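Local coordinates for protein probable 2-phosphosulfolactate phosphatase (Clostridium acetobutylicum, PDB 1VR0) that probably catalyses the magnesium-dependent hydrolysis of (2R)-O-phospho-3-sulfolactate to (2R)-3-sulfolactate and inorganic phosphate, at residues M39-S44 with D225-C230. Residues are numbered along the deposited sequence; the frame is centred on the assembly and turned at random.
Sequences MLRATS and DFEYCC. With 3SL ((2R)-3-sulfolactic acid), chain E.
Arg41 reaches Asp225 by a chain that sets CG anti to the carbonyl carbon, beside the backbone N (chi1 -65°), and then bends at chi3 (-70°), which lays the guanidinium between the carboxylate and the bound sulfolactate. Arg41 NH2 makes a salt bridge to OD2 of Asp225 at 2.8 Å, the two flat groups turned 35° apart. On the sulfonate side Arg41 NH1 donates to O3S of the bound sulfolactate at 3.0 Å, and NE also faces the sulfonate. Asp225, whose OD1 is bonded to Ser96, thus acts as a second-shell residue: it probably steadies the rotation of a pocket arginine and partly offsets its charge. Next to this, Cys229 fits into the bend of 39-44. Cys229 CB packs on CD2 of Leu40 (3.7 Å), while Cys229 SG lies 3.5 Å from CB of Ser44. Ser44 OG donates to Met39 O at 2.7 Å and accepts from a water that also donates to Cys229 O, tying the two backbones together. Leu40 CD1 meets the edge of the Phe226 ring. The contact joins the loop after strand 33-37 and the start of helix 42-51 to helix 223-229, with helices 205-208 and 165-181 packing against Leu40.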
HETATM    1  N   MSE A  39      -6.063  14.846   2.044  1.00 41.73           N
HETATM    2  CA  MSE A  39      -6.531  15.964   1.208  1.00 42.60           C
HETATM    3  C   MSE A  39      -8.028  16.230   1.314  1.00 41.85           C
HETATM    4  O   MSE A  39      -8.493  17.365   1.057  1.00 41.99           O
HETATM    5  CB  MSE A  39      -6.130  15.783  -0.256  1.00 42.20           C
HETATM    6  CG  MSE A  39      -6.657  14.526  -0.868  1.00 44.62           C
HETATM    7 SE   MSE A  39      -6.841  14.608  -2.836  1.00 44.38          SE
HETATM    8  CE  MSE A  39      -7.911  16.245  -2.981  1.00 44.46           C
ATOM      9  N   LEU A  40      -8.782  15.203   1.691  1.00 40.83           N
ATOM     10  CA  LEU A  40     -10.223  15.366   1.862  1.00 40.57           C
ATOM     11  C   LEU A  40     -10.543  14.975   3.271  1.00 40.17           C
ATOM     12  O   LEU A  40     -11.040  13.851   3.485  1.00 40.15           O
ATOM     13  CB  LEU A  40     -10.997  14.471   0.883  1.00 40.11           C
ATOM     14  CG  LEU A  40     -10.941  14.998  -0.551  1.00 41.93           C
ATOM     15  CD1 LEU A  40     -11.544  14.008  -1.575  1.00 43.64           C
ATOM     16  CD2 LEU A  40     -11.610  16.340  -0.680  1.00 41.50           C
ATOM     17  N   ARG A  41     -10.326  15.871   4.250  1.00 39.67           N
ATOM     18  CA  ARG A  41     -10.068  17.306   4.070  1.00 38.85           C
ATOM     19  C   ARG A  41      -9.058  17.920   5.032  1.00 38.97           C
ATOM     20  O   ARG A  41      -8.692  19.086   4.846  1.00 39.38           O
ATOM     21  CB  ARG A  41     -11.373  18.108   4.220  1.00 38.35           C
ATOM     22  CG  ARG A  41     -12.442  17.833   3.162  1.00 37.80           C
ATOM     23  CD  ARG A  41     -13.795  18.380   3.588  1.00 37.53           C
ATOM     24  NE  ARG A  41     -14.379  17.622   4.707  1.00 37.58           N
ATOM     25  CZ  ARG A  41     -15.407  18.030   5.453  1.00 37.56           C
ATOM     26  NH1 ARG A  41     -15.856  17.276   6.439  1.00 37.07           N
ATOM     27  NH2 ARG A  41     -16.003  19.186   5.220  1.00 38.49           N
ATOM     28  N   ALA A  42      -8.578  17.167   6.021  1.00 38.97           N
ATOM     29  CA  ALA A  42      -7.766  17.752   7.128  1.00 38.98           C
ATOM     30  C   ALA A  42      -6.540  18.575   6.703  1.00 39.13           C
ATOM     31  O   ALA A  42      -6.350  19.661   7.213  1.00 38.87           O
ATOM     32  CB  ALA A  42      -7.336  16.699   8.138  1.00 38.77           C
ATOM     33  N   THR A  43      -5.711  18.076   5.790  1.00 39.41           N
ATOM     34  CA  THR A  43      -4.535  18.827   5.408  1.00 39.76           C
ATOM     35  C   THR A  43      -4.868  19.946   4.449  1.00 40.05           C
ATOM     36  O   THR A  43      -4.090  20.888   4.330  1.00 40.39           O
ATOM     37  CB  THR A  43      -3.419  17.974   4.823  1.00 39.79           C
ATOM     38  OG1 THR A  43      -3.899  17.195   3.726  1.00 40.76           O
ATOM     39  CG2 THR A  43      -2.884  17.074   5.888  1.00 41.62           C
ATOM     40  N   SER A  44      -6.014  19.856   3.772  1.00 40.23           N
ATOM     41  CA  SER A  44      -6.514  20.981   2.979  1.00 39.95           C
ATOM     42  C   SER A  44      -7.006  22.094   3.900  1.00 39.23           C
ATOM     43  O   SER A  44      -6.824  23.274   3.590  1.00 39.04           O
ATOM     44  CB  SER A  44      -7.619  20.529   2.031  1.00 39.50           C
ATOM     45  OG  SER A  44      -7.061  19.628   1.096  1.00 41.24           O
ATOM     46  N   ASP A 225     -16.424  21.438  -1.259  1.00 38.62           N
ATOM     47  CA  ASP A 225     -15.126  21.150  -0.636  1.00 38.94           C
ATOM     48  C   ASP A 225     -14.283  20.285  -1.565  1.00 39.16           C
ATOM     49  O   ASP A 225     -13.087  20.513  -1.707  1.00 38.74           O
ATOM     50  CB  ASP A 225     -15.276  20.429   0.712  1.00 38.74           C
ATOM     51  CG  ASP A 225     -15.770  21.327   1.845  1.00 39.95           C
ATOM     52  OD1 ASP A 225     -15.700  22.603   1.807  1.00 41.34           O
ATOM     53  OD2 ASP A 225     -16.223  20.724   2.831  1.00 39.45           O
ATOM     54  N   PHE A 226     -14.921  19.295  -2.198  1.00 39.48           N
ATOM     55  CA  PHE A 226     -14.238  18.396  -3.139  1.00 39.98           C
ATOM     56  C   PHE A 226     -13.580  19.177  -4.305  1.00 40.43           C
ATOM     57  O   PHE A 226     -12.421  18.956  -4.637  1.00 40.13           O
ATOM     58  CB  PHE A 226     -15.213  17.323  -3.682  1.00 39.63           C
ATOM     59  CG  PHE A 226     -14.700  16.605  -4.894  1.00 39.23           C
ATOM     60  CD1 PHE A 226     -13.687  15.695  -4.789  1.00 38.74           C
ATOM     61  CD2 PHE A 226     -15.216  16.879  -6.162  1.00 40.96           C
ATOM     62  CE1 PHE A 226     -13.175  15.057  -5.916  1.00 39.61           C
ATOM     63  CE2 PHE A 226     -14.709  16.233  -7.310  1.00 40.79           C
ATOM     64  CZ  PHE A 226     -13.682  15.322  -7.177  1.00 39.66           C
ATOM     65  N   GLU A 227     -14.327  20.090  -4.920  1.00 40.43           N
ATOM     66  CA  GLU A 227     -13.781  20.825  -6.053  1.00 40.93           C
ATOM     67  C   GLU A 227     -12.647  21.737  -5.606  1.00 40.51           C
ATOM     68  O   GLU A 227     -11.676  21.939  -6.345  1.00 40.74           O
ATOM     69  CB  GLU A 227     -14.833  21.707  -6.718  1.00 41.40           C
ATOM     70  CG  GLU A 227     -16.170  21.049  -6.952  1.00 43.90           C
ATOM     71  CD  GLU A 227     -16.413  20.700  -8.387  1.00 47.31           C
ATOM     72  OE1 GLU A 227     -17.265  21.394  -8.975  1.00 49.26           O
ATOM     73  OE2 GLU A 227     -15.764  19.744  -8.905  1.00 49.81           O
ATOM     74  N   TYR A 228     -12.797  22.317  -4.420  1.00 39.77           N
ATOM     75  CA  TYR A 228     -11.811  23.222  -3.882  1.00 39.62           C
ATOM     76  C   TYR A 228     -10.499  22.474  -3.587  1.00 39.88           C
ATOM     77  O   TYR A 228      -9.426  22.909  -3.996  1.00 39.68           O
ATOM     78  CB  TYR A 228     -12.368  23.912  -2.620  1.00 39.19           C
ATOM     79  CG  TYR A 228     -11.336  24.707  -1.893  1.00 38.19           C
ATOM     80  CD1 TYR A 228     -11.021  25.997  -2.299  1.00 38.35           C
ATOM     81  CD2 TYR A 228     -10.615  24.157  -0.845  1.00 37.19           C
ATOM     82  CE1 TYR A 228     -10.036  26.740  -1.654  1.00 37.67           C
ATOM     83  CE2 TYR A 228      -9.622  24.889  -0.194  1.00 37.04           C
ATOM     84  CZ  TYR A 228      -9.351  26.182  -0.601  1.00 38.25           C
ATOM     85  OH  TYR A 228      -8.395  26.934   0.032  1.00 39.50           O
ATOM     86  N   CYS A 229     -10.599  21.344  -2.895  1.00 40.23           N
ATOM     87  CA  CYS A 229      -9.420  20.546  -2.537  1.00 41.17           C
ATOM     88  C   CYS A 229      -8.666  19.934  -3.717  1.00 40.72           C
ATOM     89  O   CYS A 229      -7.531  19.483  -3.558  1.00 40.76           O
ATOM     90  CB  CYS A 229      -9.802  19.437  -1.563  1.00 41.27           C
ATOM     91  SG  CYS A 229     -10.424  20.077   0.016  1.00 44.22           S
ATOM     92  N   CYS A 230      -9.289  19.920  -4.883  1.00 40.13           N
ATOM     93  CA  CYS A 230      -8.610  19.486  -6.090  1.00 40.33           C
ATOM     94  C   CYS A 230      -7.884  20.600  -6.837  1.00 40.26           C
ATOM     95  O   CYS A 230      -7.280  20.341  -7.861  1.00 40.25           O
ATOM     96  CB  CYS A 230      -9.625  18.850  -7.018  1.00 40.32           C
ATOM     97  SG  CYS A 230     -10.209  17.286  -6.391  1.00 42.30           S
TER
HETATM   98  O11 3SL E 300     -14.928  10.222   7.190  1.00 73.89           O
HETATM   99  C1  3SL E 300     -15.065  11.366   6.713  1.00 73.32           C
HETATM  100  O12 3SL E 300     -15.959  11.709   5.899  1.00 73.24           O
HETATM  101  C2  3SL E 300     -14.081  12.380   7.162  1.00 73.16           C
HETATM  102  O2  3SL E 300     -12.812  11.735   7.212  1.00 70.38           O
HETATM  103  C3  3SL E 300     -14.136  13.537   6.184  1.00 75.28           C
HETATM  104  S   3SL E 300     -12.903  14.621   6.441  1.00 78.91           S
HETATM  105  O3S 3SL E 300     -13.408  15.779   7.198  1.00 79.24           O
HETATM  106  O1S 3SL E 300     -11.624  14.002   6.932  1.00 77.80           O
HETATM  107  O2S 3SL E 300     -12.599  15.241   5.145  1.00 82.36           O
HETATM  108  O   HOH W   1      -5.876  19.603  -1.434  1.00 24.54           O